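Local coordinates for protein esterase (uncultured bacterium FLS12, PDB 4RGY) that hydrolyses esters as a low-temperature-active alkaline esterase, probably through a Ser-His-Asp triad on an alpha/beta-hydrolase fold, at residues T18-I23 with A105-F110; A193-M198 with R226-G231; E239-E244 with D251-R256. All coordinates share one frame; numbering follows the deposited sequence.

Overall arrangement
The three contacts follow one another along the chain of an alpha/beta-hydrolase fold. Interactions 1 and 3 reach the central sheet; interaction 2 joins two of the helices beside it. Interaction 1 packs strand 16-25, next to one edge of the sheet, against helix 95-110. Interaction 2, between helices 191-200 and 219-232, lies on the opposite side of the chain's centre from interaction 1, their centres about 32 Å apart. Interaction 3 ties the edge strand 236-241, at the other end of the sheet, to helix 247-260; its centre is about 22 Å from that of interaction 2, and the two meet where Arg226 NH1 lies 4.1 Å from Glu240 OE1. The segment 239-244 leads directly into His245, the probable catalytic histidine, which would act with Ser126 and Asp216.

Interaction 1 of 3, residues T18-I23 with A105-F110; sequences TSMTVI and ALARSF
A single methionine carries this buried, wholly apolar contact between strand 16-25 and helix 95-110: Met20 reaches from the sheet with its terminal methyl and touches the last turn of the helix at Ala107 and Phe110. Its CE lies 3.7 Å from Phe110 CD2 and 3.9 Å from Phe110 CE2, so the methyl meets one side of the ring at the edge, near the ring plane, and not over a face. The same CE lies 4.4 Å from Ala107 CB, one turn back, and 4.2 Å from Ala107 CA. With CG set between the backbone N and the carbonyl carbon (chi1 66°), Met20 then runs out fully extended, which carries CE across to the helix. Its neighbours Ser19 and Thr21 follow the alternation of a strand, their hydroxyls hydrogen-bonding on the other side to Asp8 and Gln6, and Thr21 also to the His56 carbonyl.

In the alpha/beta-hydrolase fold such helices cover the faces of a central sheet, and here strand 16-25 lies between strands 2-11 and 75-79, to both of which it is bonded through its backbone. On the helix, Leu106 O accepts from Phe110 N and also from Ser109 OG, with Ser109 OG 2.8 Å from Leu106 O. The oxygen stands 3.2 Å above the plane of the Phe110 ring, displaced toward its rim. The ring also meets Phe5 of the second subunit edge-to-face, while Leu106 and Ser109 pack on Gln26 and Glu27 of that subunit, which places the helix end at a subunit interface.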
ATOM      1  N   THR A  18     -10.316   3.684  -8.015  1.00 12.30           N
ATOM      2  CA  THR A  18      -9.562   2.515  -8.432  1.00 11.85           C
ATOM      3  C   THR A  18      -8.078   2.758  -8.166  1.00 12.42           C
ATOM      4  O   THR A  18      -7.714   3.723  -7.488  1.00 12.99           O
ATOM      5  CB  THR A  18      -9.908   2.173  -9.908  1.00 13.41           C
ATOM      6  OG1 THR A  18      -9.293   0.933 -10.286  1.00 13.75           O
ATOM      7  CG2 THR A  18      -9.457   3.299 -10.826  1.00 14.47           C
ATOM      8  N   SER A  19      -7.224   1.866  -8.657  1.00 12.67           N
ATOM      9  CA  SER A  19      -5.814   1.913  -8.314  1.00 12.10           C
ATOM     10  C   SER A  19      -4.929   1.598  -9.500  1.00 11.59           C
ATOM     11  O   SER A  19      -5.356   0.916 -10.427  1.00 12.92           O
ATOM     12  CB  SER A  19      -5.514   0.899  -7.211  1.00 13.77           C
ATOM     13  OG  SER A  19      -6.292   1.180  -6.066  1.00 16.95           O
ATOM     14  N   MET A  20      -3.698   2.092  -9.467  1.00 11.80           N
ATOM     15  CA  MET A  20      -2.666   1.655 -10.403  1.00 10.89           C
ATOM     16  C   MET A  20      -1.322   1.638  -9.692  1.00 11.64           C
ATOM     17  O   MET A  20      -1.142   2.270  -8.641  1.00 12.12           O
ATOM     18  CB  MET A  20      -2.592   2.576 -11.622  1.00 13.60           C
ATOM     19  CG  MET A  20      -2.133   3.986 -11.309  1.00 13.03           C
ATOM     20  SD  MET A  20      -2.041   4.939 -12.832  1.00 14.36           S
ATOM     21  CE  MET A  20      -1.969   6.603 -12.174  1.00 19.05           C
ATOM     22  N   THR A  21      -0.367   0.901 -10.260  1.00 11.38           N
ATOM     23  CA  THR A  21       1.000   0.891  -9.760  1.00 12.49           C
ATOM     24  C   THR A  21       1.870   1.577 -10.793  1.00 11.24           C
ATOM     25  O   THR A  21       1.751   1.291 -11.982  1.00 12.59           O
ATOM     26  CB  THR A  21       1.497  -0.549  -9.596  1.00 12.75           C
ATOM     27  OG1 THR A  21       0.602  -1.257  -8.725  1.00 14.92           O
ATOM     28  CG2 THR A  21       2.903  -0.581  -9.029  1.00 14.47           C
ATOM     29  N   VAL A  22       2.726   2.488 -10.347  1.00 12.39           N
ATOM     30  CA  VAL A  22       3.623   3.201 -11.249  1.00 13.52           C
ATOM     31  C   VAL A  22       5.050   3.086 -10.736  1.00 12.40           C
ATOM     32  O   VAL A  22       5.307   3.241  -9.541  1.00 13.65           O
ATOM     33  CB  VAL A  22       3.219   4.694 -11.370  1.00 11.63           C
ATOM     34  CG1 VAL A  22       4.271   5.492 -12.119  1.00 15.94           C
ATOM     35  CG2 VAL A  22       1.857   4.824 -12.053  1.00 14.05           C
ATOM     36  N   ILE A  23       5.989   2.805 -11.637  1.00 12.54           N
ATOM     37  CA  ILE A  23       7.391   2.928 -11.261  1.00 13.89           C
ATOM     38  C   ILE A  23       8.063   4.004 -12.103  1.00 14.64           C
ATOM     39  O   ILE A  23       7.859   4.075 -13.318  1.00 14.70           O
ATOM     40  CB  ILE A  23       8.152   1.597 -11.315  1.00 18.67           C
ATOM     41  CG1 ILE A  23       7.889   0.858 -12.608  1.00 17.75           C
ATOM     42  CG2 ILE A  23       7.752   0.708 -10.145  1.00 21.06           C
ATOM     43  CD1 ILE A  23       8.641  -0.469 -12.695  1.00 18.97           C
ATOM     44  N   ALA A 105      -3.955  10.086 -19.584  1.00 16.13           N
ATOM     45  CA  ALA A 105      -4.043  11.485 -19.174  1.00 17.17           C
ATOM     46  C   ALA A 105      -3.802  11.641 -17.679  1.00 15.82           C
ATOM     47  O   ALA A 105      -3.079  12.544 -17.252  1.00 16.23           O
ATOM     48  CB  ALA A 105      -5.391  12.090 -19.563  1.00 16.11           C
ATOM     49  N   LEU A 106      -4.408  10.769 -16.877  1.00 14.25           N
ATOM     50  CA  LEU A 106      -4.236  10.846 -15.430  1.00 15.25           C
ATOM     51  C   LEU A 106      -2.792  10.563 -15.031  1.00 14.18           C
ATOM     52  O   LEU A 106      -2.209  11.260 -14.199  1.00 14.86           O
ATOM     53  CB  LEU A 106      -5.179   9.874 -14.721  1.00 16.21           C
ATOM     54  CG  LEU A 106      -6.658  10.274 -14.703  1.00 18.57           C
ATOM     55  CD1 LEU A 106      -7.516   9.124 -14.214  1.00 21.06           C
ATOM     56  CD2 LEU A 106      -6.898  11.514 -13.847  1.00 20.68           C
ATOM     57  N   ALA A 107      -2.202   9.532 -15.621  1.00 13.85           N
ATOM     58  CA  ALA A 107      -0.817   9.213 -15.316  1.00 15.01           C
ATOM     59  C   ALA A 107       0.099  10.388 -15.640  1.00 13.94           C
ATOM     60  O   ALA A 107       0.971  10.737 -14.843  1.00 14.91           O
ATOM     61  CB  ALA A 107      -0.376   7.960 -16.065  1.00 15.86           C
ATOM     62  N   ARG A 108      -0.123  11.013 -16.792  1.00 15.14           N
ATOM     63  CA  ARG A 108       0.694  12.147 -17.212  1.00 16.26           C
ATOM     64  C   ARG A 108       0.456  13.390 -16.350  1.00 16.22           C
ATOM     65  O   ARG A 108       1.349  14.225 -16.200  1.00 17.47           O
ATOM     66  CB  ARG A 108       0.432  12.448 -18.692  1.00 15.59           C
ATOM     67  CG  ARG A 108       1.067  11.427 -19.618  1.00 16.79           C
ATOM     68  CD  ARG A 108       0.448  11.454 -21.007  1.00 17.32           C
ATOM     69  NE  ARG A 108       1.103  10.478 -21.873  1.00 16.57           N
ATOM     70  CZ  ARG A 108       0.518   9.888 -22.908  1.00 17.74           C
ATOM     71  NH1 ARG A 108      -0.741  10.169 -23.209  1.00 20.63           N
ATOM     72  NH2 ARG A 108       1.199   9.007 -23.630  1.00 20.53           N
ATOM     73  N   SER A 109      -0.735  13.506 -15.775  1.00 15.16           N
ATOM     74  CA  SER A 109      -1.044  14.629 -14.892  1.00 17.93           C
ATOM     75  C   SER A 109      -0.362  14.465 -13.527  1.00 16.97           C
ATOM     76  O   SER A 109       0.049  15.449 -12.909  1.00 19.55           O
ATOM     77  CB  SER A 109      -2.558  14.791 -14.726  1.00 20.04           C
ATOM     78  OG  SER A 109      -3.090  13.896 -13.760  1.00 21.02           O
ATOM     79  N   PHE A 110      -0.211  13.221 -13.070  1.00 15.38           N
ATOM     80  CA  PHE A 110       0.389  12.957 -11.764  1.00 15.57           C
ATOM     81  C   PHE A 110       1.919  12.940 -11.812  1.00 14.86           C
ATOM     82  O   PHE A 110       2.595  13.387 -10.876  1.00 14.49           O
ATOM     83  CB  PHE A 110      -0.041  11.582 -11.241  1.00 15.77           C
ATOM     84  CG  PHE A 110      -1.520  11.424 -11.008  1.00 14.79           C
ATOM     85  CD1 PHE A 110      -2.342  12.512 -10.750  1.00 15.02           C
ATOM     86  CD2 PHE A 110      -2.082  10.152 -11.020  1.00 14.43           C
ATOM     87  CE1 PHE A 110      -3.707  12.328 -10.527  1.00 17.17           C
ATOM     88  CE2 PHE A 110      -3.433   9.961 -10.804  1.00 16.25           C
ATOM     89  CZ  PHE A 110      -4.250  11.046 -10.561  1.00 15.45           C
TER

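Interaction 2 of 3, residues A193-M198 with R226-G231; sequences ALAERM and RDHVRG
At the edge of the His228 imidazole, near its plane, lies the CG methylene of Glu196, 3.9 Å from His228 NE2 and equally close to His228 CE1. Ala195 approaches the ring obliquely, its CB 4.1 Å from His228 CD2. The Glu196 side chain crosses that of His228 at about a right angle, with carboxylate and ring planes 69° apart. Glu196 OE2 remains 4.5 Å from His228 NE2; the pair is therefore a near approach of two ionisable groups, and the carboxylate might slightly favour a positive charge on the ring, whose protonation is not observed. The nitrogen has its hydrogen-bond partner elsewhere, in the backbone carbonyl of Phe192, just before the segment 193-198, and the Phe192 ring also meets the imidazole.

One face of the Arg230 guanidinium is covered by Arg226 CD, 3.7 Å above the plane and offset toward the rim. The guanidinium of Arg226 has Asp227 CG at its edge and in its plane. In this salt bridge Arg226 NE and NH2 both hydrogen-bond to Asp227 OD1, with NH2 2.8 Å from OD1. Arg226 also makes a cation-pi contact with Tyr238.

Beside the histidine, toward Val229, the packing is apolar. Ala195 CB meets Val229 CG1 at 3.7 Å, and these two residues also have the closest CA atoms of the segments, 6.5 Å apart. His228 leaves its helix with CG opposite the backbone N (chi1 175°), which carries the ring across to helix 191-200. Ala195 and Leu194 touch Met137 on helix 127-138, while Val229 packs on Phe236 of strand 236-241. Crossing at -18° with axes 10.0 Å apart, the segments are a nearly parallel pair of helices flanking the sheet of an alpha/beta-hydrolase fold.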
ATOM      1  N   ALA A 193      -9.365  -7.819 -38.141  1.00 11.43           N
ATOM      2  CA  ALA A 193      -9.842  -6.709 -38.956  1.00 13.44           C
ATOM      3  C   ALA A 193      -8.956  -5.483 -38.801  1.00 13.30           C
ATOM      4  O   ALA A 193      -8.638  -4.797 -39.780  1.00 14.37           O
ATOM      5  CB  ALA A 193     -11.296  -6.368 -38.595  1.00 13.69           C
ATOM      6  N   LEU A 194      -8.552  -5.188 -37.567  1.00 12.86           N
ATOM      7  CA  LEU A 194      -7.679  -4.051 -37.328  1.00 13.56           C
ATOM      8  C   LEU A 194      -6.351  -4.216 -38.073  1.00 12.12           C
ATOM      9  O   LEU A 194      -5.815  -3.243 -38.613  1.00 13.36           O
ATOM     10  CB  LEU A 194      -7.448  -3.844 -35.827  1.00 11.35           C
ATOM     11  CG  LEU A 194      -8.710  -3.525 -34.999  1.00 12.41           C
ATOM     12  CD1 LEU A 194      -8.330  -3.338 -33.546  1.00 13.97           C
ATOM     13  CD2 LEU A 194      -9.454  -2.296 -35.508  1.00 15.25           C
ATOM     14  N   ALA A 195      -5.830  -5.441 -38.105  1.00 12.94           N
ATOM     15  CA  ALA A 195      -4.602  -5.727 -38.833  1.00 13.08           C
ATOM     16  C   ALA A 195      -4.775  -5.453 -40.329  1.00 14.15           C
ATOM     17  O   ALA A 195      -3.876  -4.921 -40.971  1.00 14.20           O
ATOM     18  CB  ALA A 195      -4.153  -7.161 -38.582  1.00 14.74           C
ATOM     19  N   GLU A 196      -5.935  -5.791 -40.886  1.00 12.43           N
ATOM     20  CA  GLU A 196      -6.210  -5.462 -42.288  1.00 14.60           C
ATOM     21  C   GLU A 196      -6.174  -3.955 -42.546  1.00 15.59           C
ATOM     22  O   GLU A 196      -5.691  -3.499 -43.587  1.00 16.24           O
ATOM     23  CB  GLU A 196      -7.543  -6.067 -42.758  1.00 15.18           C
ATOM     24  CG  GLU A 196      -7.545  -7.589 -42.778  1.00 16.56           C
ATOM     25  CD  GLU A 196      -8.654  -8.167 -43.626  1.00 24.85           C
ATOM     26  OE1 GLU A 196      -8.778  -7.764 -44.801  1.00 26.96           O
ATOM     27  OE2 GLU A 196      -9.405  -9.022 -43.112  1.00 27.05           O
ATOM     28  N   ARG A 197      -6.688  -3.168 -41.603  1.00 14.78           N
ATOM     29  CA  ARG A 197      -6.595  -1.716 -41.732  1.00 15.89           C
ATOM     30  C   ARG A 197      -5.138  -1.279 -41.763  1.00 16.29           C
ATOM     31  O   ARG A 197      -4.733  -0.481 -42.612  1.00 17.04           O
ATOM     32  CB  ARG A 197      -7.270  -1.003 -40.560  1.00 16.70           C
ATOM     33  CG  ARG A 197      -8.696  -1.403 -40.286  1.00 16.53           C
ATOM     34  CD  ARG A 197      -9.179  -0.595 -39.088  1.00 16.62           C
ATOM     35  NE  ARG A 197     -10.542  -0.924 -38.709  1.00 16.56           N
ATOM     36  CZ  ARG A 197     -11.252  -0.260 -37.799  1.00 16.96           C
ATOM     37  NH1 ARG A 197     -10.716   0.769 -37.156  1.00 17.98           N
ATOM     38  NH2 ARG A 197     -12.487  -0.642 -37.527  1.00 17.82           N
ATOM     39  N   MET A 198      -4.351  -1.797 -40.825  1.00 15.87           N
ATOM     40  CA  MET A 198      -2.959  -1.390 -40.706  1.00 17.09           C
ATOM     41  C   MET A 198      -2.133  -1.740 -41.940  1.00 17.99           C
ATOM     42  O   MET A 198      -1.242  -0.989 -42.330  1.00 19.54           O
ATOM     43  CB  MET A 198      -2.328  -2.021 -39.469  1.00 21.02           C
ATOM     44  CG  MET A 198      -0.957  -1.470 -39.158  1.00 27.96           C
ATOM     45  SD  MET A 198      -0.909  -0.790 -37.503  1.00 39.88           S
ATOM     46  CE  MET A 198      -2.413   0.186 -37.603  1.00 18.51           C
ATOM     47  N   ARG A 226      -0.737 -14.772 -36.128  1.00 13.18           N
ATOM     48  CA  ARG A 226       0.570 -14.627 -36.761  1.00 13.40           C
ATOM     49  C   ARG A 226       0.481 -14.853 -38.265  1.00 14.38           C
ATOM     50  O   ARG A 226       0.970 -14.030 -39.051  1.00 13.53           O
ATOM     51  CB  ARG A 226       1.555 -15.626 -36.165  1.00 14.79           C
ATOM     52  CG  ARG A 226       2.960 -15.513 -36.756  1.00 15.94           C
ATOM     53  CD  ARG A 226       3.760 -16.790 -36.554  1.00 18.25           C
ATOM     54  NE  ARG A 226       3.221 -17.883 -37.358  1.00 16.61           N
ATOM     55  CZ  ARG A 226       3.647 -19.137 -37.282  1.00 20.42           C
ATOM     56  NH1 ARG A 226       4.600 -19.454 -36.414  1.00 24.04           N
ATOM     57  NH2 ARG A 226       3.109 -20.074 -38.051  1.00 20.65           N
ATOM     58  N   ASP A 227      -0.147 -15.957 -38.662  1.00 13.62           N
ATOM     59  CA  ASP A 227      -0.243 -16.299 -40.080  1.00 14.79           C
ATOM     60  C   ASP A 227      -1.052 -15.238 -40.827  1.00 13.27           C
ATOM     61  O   ASP A 227      -0.725 -14.863 -41.953  1.00 14.93           O
ATOM     62  CB  ASP A 227      -0.854 -17.692 -40.266  1.00 15.53           C
ATOM     63  CG  ASP A 227       0.087 -18.813 -39.843  1.00 17.50           C
ATOM     64  OD1 ASP A 227       1.274 -18.538 -39.577  1.00 17.88           O
ATOM     65  OD2 ASP A 227      -0.383 -19.963 -39.762  1.00 19.62           O
ATOM     66  N   HIS A 228      -2.081 -14.711 -40.169  1.00 11.65           N
ATOM     67  CA  HIS A 228      -2.888 -13.653 -40.755  1.00 13.11           C
ATOM     68  C   HIS A 228      -2.058 -12.406 -41.023  1.00 11.97           C
ATOM     69  O   HIS A 228      -2.030 -11.899 -42.152  1.00 12.15           O
ATOM     70  CB  HIS A 228      -4.061 -13.332 -39.828  1.00 12.84           C
ATOM     71  CG  HIS A 228      -4.897 -12.170 -40.264  1.00 12.53           C
ATOM     72  ND1 HIS A 228      -5.699 -12.204 -41.385  1.00 13.10           N
ATOM     73  CD2 HIS A 228      -5.096 -10.958 -39.694  1.00 14.79           C
ATOM     74  CE1 HIS A 228      -6.343 -11.052 -41.494  1.00 13.57           C
ATOM     75  NE2 HIS A 228      -5.990 -10.279 -40.483  1.00 14.03           N
ATOM     76  N   VAL A 229      -1.362 -11.905 -40.005  1.00 12.02           N
ATOM     77  CA  VAL A 229      -0.618 -10.663 -40.198  1.00 12.32           C
ATOM     78  C   VAL A 229       0.562 -10.835 -41.160  1.00 13.02           C
ATOM     79  O   VAL A 229       0.886  -9.913 -41.912  1.00 14.35           O
ATOM     80  CB  VAL A 229      -0.190  -9.994 -38.864  1.00 12.44           C
ATOM     81  CG1 VAL A 229      -1.419  -9.662 -38.033  1.00 13.17           C
ATOM     82  CG2 VAL A 229       0.779 -10.874 -38.081  1.00 13.74           C
ATOM     83  N   ARG A 230       1.188 -12.003 -41.144  1.00 12.12           N
ATOM     84  CA  ARG A 230       2.306 -12.270 -42.048  1.00 13.76           C
ATOM     85  C   ARG A 230       1.859 -12.309 -43.495  1.00 14.67           C
ATOM     86  O   ARG A 230       2.574 -11.834 -44.378  1.00 15.94           O
ATOM     87  CB  ARG A 230       2.962 -13.591 -41.701  1.00 16.82           C
ATOM     88  CG  ARG A 230       3.887 -13.471 -40.543  1.00 20.12           C
ATOM     89  CD  ARG A 230       4.137 -14.816 -39.925  1.00 23.59           C
ATOM     90  NE  ARG A 230       5.450 -14.903 -39.293  1.00 24.88           N
ATOM     91  CZ  ARG A 230       5.942 -14.094 -38.354  1.00 31.28           C
ATOM     92  NH1 ARG A 230       5.251 -13.061 -37.856  1.00 30.35           N
ATOM     93  NH2 ARG A 230       7.171 -14.331 -37.911  1.00 29.59           N
ATOM     94  N   GLY A 231       0.686 -12.882 -43.737  1.00 12.72           N
ATOM     95  CA  GLY A 231       0.120 -12.933 -45.074  1.00 13.45           C
ATOM     96  C   GLY A 231      -0.273 -11.553 -45.567  1.00 14.66           C
ATOM     97  O   GLY A 231      -0.361 -11.311 -46.779  1.00 14.81           O
TER

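Interaction 3 of 3, residues E239-E244 with D251-R256; sequences EESPGE and DAQIQR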
ATOM      1  N   GLU A 239       7.813 -14.475 -31.728  1.00 15.41           N
ATOM      2  CA  GLU A 239       8.664 -15.423 -31.022  1.00 14.53           C
ATOM      3  C   GLU A 239       7.817 -16.481 -30.353  1.00 16.29           C
ATOM      4  O   GLU A 239       6.736 -16.188 -29.847  1.00 15.25           O
ATOM      5  CB  GLU A 239       9.504 -14.702 -29.959  1.00 17.17           C
ATOM      6  CG  GLU A 239      10.395 -13.601 -30.496  1.00 18.30           C
ATOM      7  CD  GLU A 239      11.438 -13.129 -29.492  1.00 19.52           C
ATOM      8  OE1 GLU A 239      11.141 -13.025 -28.281  1.00 20.51           O
ATOM      9  OE2 GLU A 239      12.571 -12.856 -29.929  1.00 26.92           O
ATOM     10  N   GLU A 240       8.311 -17.710 -30.332  1.00 16.39           N
ATOM     11  CA  GLU A 240       7.644 -18.777 -29.610  1.00 16.18           C
ATOM     12  C   GLU A 240       8.718 -19.689 -29.042  1.00 19.66           C
ATOM     13  O   GLU A 240       9.838 -19.730 -29.558  1.00 19.82           O
ATOM     14  CB  GLU A 240       6.695 -19.557 -30.524  1.00 16.33           C
ATOM     15  CG  GLU A 240       7.406 -20.363 -31.600  1.00 16.18           C
ATOM     16  CD  GLU A 240       6.447 -21.186 -32.445  1.00 20.79           C
ATOM     17  OE1 GLU A 240       5.287 -20.770 -32.634  1.00 19.81           O
ATOM     18  OE2 GLU A 240       6.863 -22.264 -32.922  1.00 23.06           O
ATOM     19  N   SER A 241       8.372 -20.409 -27.981  1.00 17.92           N
ATOM     20  CA  SER A 241       9.299 -21.302 -27.291  1.00 20.58           C
ATOM     21  C   SER A 241       8.468 -22.077 -26.276  1.00 22.59           C
ATOM     22  O   SER A 241       7.310 -21.738 -26.057  1.00 20.18           O
ATOM     23  CB  SER A 241      10.419 -20.505 -26.608  1.00 19.57           C
ATOM     24  OG  SER A 241       9.905 -19.582 -25.663  1.00 20.94           O
ATOM     25  N   PRO A 242       9.038 -23.130 -25.662  1.00 22.16           N
ATOM     26  CA  PRO A 242       8.238 -23.883 -24.690  1.00 23.21           C
ATOM     27  C   PRO A 242       7.692 -23.011 -23.565  1.00 21.71           C
ATOM     28  O   PRO A 242       8.401 -22.148 -23.042  1.00 22.62           O
ATOM     29  CB  PRO A 242       9.243 -24.892 -24.134  1.00 24.55           C
ATOM     30  CG  PRO A 242      10.175 -25.124 -25.268  1.00 25.67           C
ATOM     31  CD  PRO A 242      10.335 -23.784 -25.918  1.00 23.21           C
ATOM     32  N   GLY A 243       6.433 -23.229 -23.209  1.00 20.05           N
ATOM     33  CA  GLY A 243       5.823 -22.427 -22.169  1.00 20.04           C
ATOM     34  C   GLY A 243       4.322 -22.563 -22.106  1.00 20.15           C
ATOM     35  O   GLY A 243       3.662 -22.942 -23.078  1.00 19.97           O
ATOM     36  N   GLU A 244       3.789 -22.252 -20.933  1.00 19.80           N
ATOM     37  CA  GLU A 244       2.362 -22.261 -20.689  1.00 19.92           C
ATOM     38  C   GLU A 244       1.899 -20.852 -20.318  1.00 16.52           C
ATOM     39  O   GLU A 244       2.683 -19.893 -20.368  1.00 17.36           O
ATOM     40  CB  GLU A 244       2.032 -23.254 -19.576  1.00 23.63           C
ATOM     41  CG  GLU A 244       2.571 -24.661 -19.831  1.00 28.48           C
ATOM     42  CD  GLU A 244       2.110 -25.664 -18.795  1.00 33.12           C
ATOM     43  OE1 GLU A 244       2.423 -25.473 -17.603  1.00 39.44           O
ATOM     44  OE2 GLU A 244       1.433 -26.641 -19.174  1.00 40.51           O
ATOM     45  N   ASP A 251       7.915 -13.432 -17.223  1.00 13.30           N
ATOM     46  CA  ASP A 251       9.076 -12.829 -16.586  1.00 13.48           C
ATOM     47  C   ASP A 251      10.275 -12.893 -17.530  1.00 16.14           C
ATOM     48  O   ASP A 251      11.043 -11.936 -17.630  1.00 15.74           O
ATOM     49  CB  ASP A 251       9.394 -13.552 -15.271  1.00 14.22           C
ATOM     50  CG  ASP A 251      10.564 -12.927 -14.520  1.00 17.78           C
ATOM     51  OD1 ASP A 251      10.434 -11.789 -14.034  1.00 14.61           O
ATOM     52  OD2 ASP A 251      11.621 -13.577 -14.406  1.00 24.56           O
ATOM     53  N   ALA A 252      10.436 -14.016 -18.224  1.00 14.85           N
ATOM     54  CA  ALA A 252      11.509 -14.162 -19.198  1.00 15.69           C
ATOM     55  C   ALA A 252      11.236 -13.306 -20.431  1.00 14.90           C
ATOM     56  O   ALA A 252      12.101 -12.564 -20.897  1.00 16.06           O
ATOM     57  CB  ALA A 252      11.666 -15.625 -19.595  1.00 16.76           C
ATOM     58  N   GLN A 253      10.026 -13.411 -20.965  1.00 13.71           N
ATOM     59  CA  GLN A 253       9.711 -12.736 -22.215  1.00 14.82           C
ATOM     60  C   GLN A 253       9.666 -11.214 -22.112  1.00 14.44           C
ATOM     61  O   GLN A 253       9.992 -10.521 -23.081  1.00 15.15           O
ATOM     62  CB  GLN A 253       8.397 -13.258 -22.793  1.00 15.23           C
ATOM     63  CG  GLN A 253       8.485 -14.687 -23.279  1.00 16.66           C
ATOM     64  CD  GLN A 253       9.564 -14.860 -24.314  1.00 19.60           C
ATOM     65  OE1 GLN A 253      10.550 -15.556 -24.084  1.00 22.31           O
ATOM     66  NE2 GLN A 253       9.394 -14.217 -25.466  1.00 19.49           N
ATOM     67  N   ILE A 254       9.267 -10.676 -20.960  1.00 15.07           N
ATOM     68  CA  ILE A 254       9.180  -9.219 -20.849  1.00 15.41           C
ATOM     69  C   ILE A 254      10.562  -8.565 -20.980  1.00 14.03           C
ATOM     70  O   ILE A 254      10.680  -7.437 -21.467  1.00 13.71           O
ATOM     71  CB  ILE A 254       8.434  -8.756 -19.569  1.00 12.76           C
ATOM     72  CG1 ILE A 254       7.959  -7.305 -19.709  1.00 14.77           C
ATOM     73  CG2 ILE A 254       9.303  -8.912 -18.329  1.00 13.21           C
ATOM     74  CD1 ILE A 254       6.970  -7.077 -20.851  1.00 14.29           C
ATOM     75  N   GLN A 255      11.610  -9.292 -20.591  1.00 14.87           N
ATOM     76  CA  GLN A 255      12.982  -8.809 -20.790  1.00 15.49           C
ATOM     77  C   GLN A 255      13.315  -8.658 -22.277  1.00 14.06           C
ATOM     78  O   GLN A 255      13.972  -7.695 -22.678  1.00 15.31           O
ATOM     79  CB  GLN A 255      13.982  -9.742 -20.111  1.00 15.53           C
ATOM     80  CG  GLN A 255      13.835  -9.764 -18.594  1.00 16.75           C
ATOM     81  CD  GLN A 255      14.674 -10.845 -17.972  1.00 17.82           C
ATOM     82  OE1 GLN A 255      15.903 -10.739 -17.930  1.00 19.79           O
ATOM     83  NE2 GLN A 255      14.026 -11.902 -17.498  1.00 16.06           N
ATOM     84  N   ARG A 256      12.833  -9.592 -23.093  1.00 14.91           N
ATOM     85  CA  ARG A 256      13.054  -9.524 -24.534  1.00 17.02           C
ATOM     86  C   ARG A 256      12.250  -8.378 -25.133  1.00 15.20           C
ATOM     87  O   ARG A 256      12.737  -7.645 -25.990  1.00 16.35           O
ATOM     88  CB  ARG A 256      12.690 -10.852 -25.189  1.00 16.45           C
ATOM     89  CG  ARG A 256      13.489 -12.029 -24.633  1.00 18.80           C
ATOM     90  CD  ARG A 256      13.191 -13.308 -25.398  1.00 22.90           C
ATOM     91  NE  ARG A 256      13.518 -13.171 -26.813  1.00 21.36           N
ATOM     92  CZ  ARG A 256      14.729 -13.363 -27.328  1.00 26.38           C
ATOM     93  NH1 ARG A 256      15.749 -13.695 -26.540  1.00 28.34           N
ATOM     94  NH2 ARG A 256      14.928 -13.214 -28.630  1.00 27.94           N
TER
HETATM   95  O   HOH W   1      11.219 -15.945 -27.112  1.00 23.46           O
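Glu239 sets CG beside its backbone N (chi1 -58°) and runs on extended, whereas Arg256 bends at chi3 (59°); together these torsions bring carboxylate and guanidinium side by side. The salt bridge joins the edge strand 236-241 of the alpha/beta-hydrolase sheet to helix 247-260, packed against it. Arg256 grips side-on with two nitrogens, one to each oxygen: NE to Glu239 OE1 at 2.8 Å and NH2 to Glu239 OE2 at 2.7 Å. Both oxygens are met on the syn side but with the donors tilted out of the carboxylate plane, and the two planes are 33° apart, so the fork is slightly twisted.

Gln253, one turn earlier on the helix and bent at chi2, brings NE2 to 3.5 Å from Glu239 OE1. Glu239 OE1 is also hydrogen-bonded to Tyr209 OH of the neighbouring strand 207-213, a second hold on this oxygen. His245, probably the triad histidine, lies in the short connection between this strand and helix. A water bridges Glu239 and Gln253, donating to Glu239 OE1 at 3.1 Å and accepting from Gln253 NE2 at 3.0 Å.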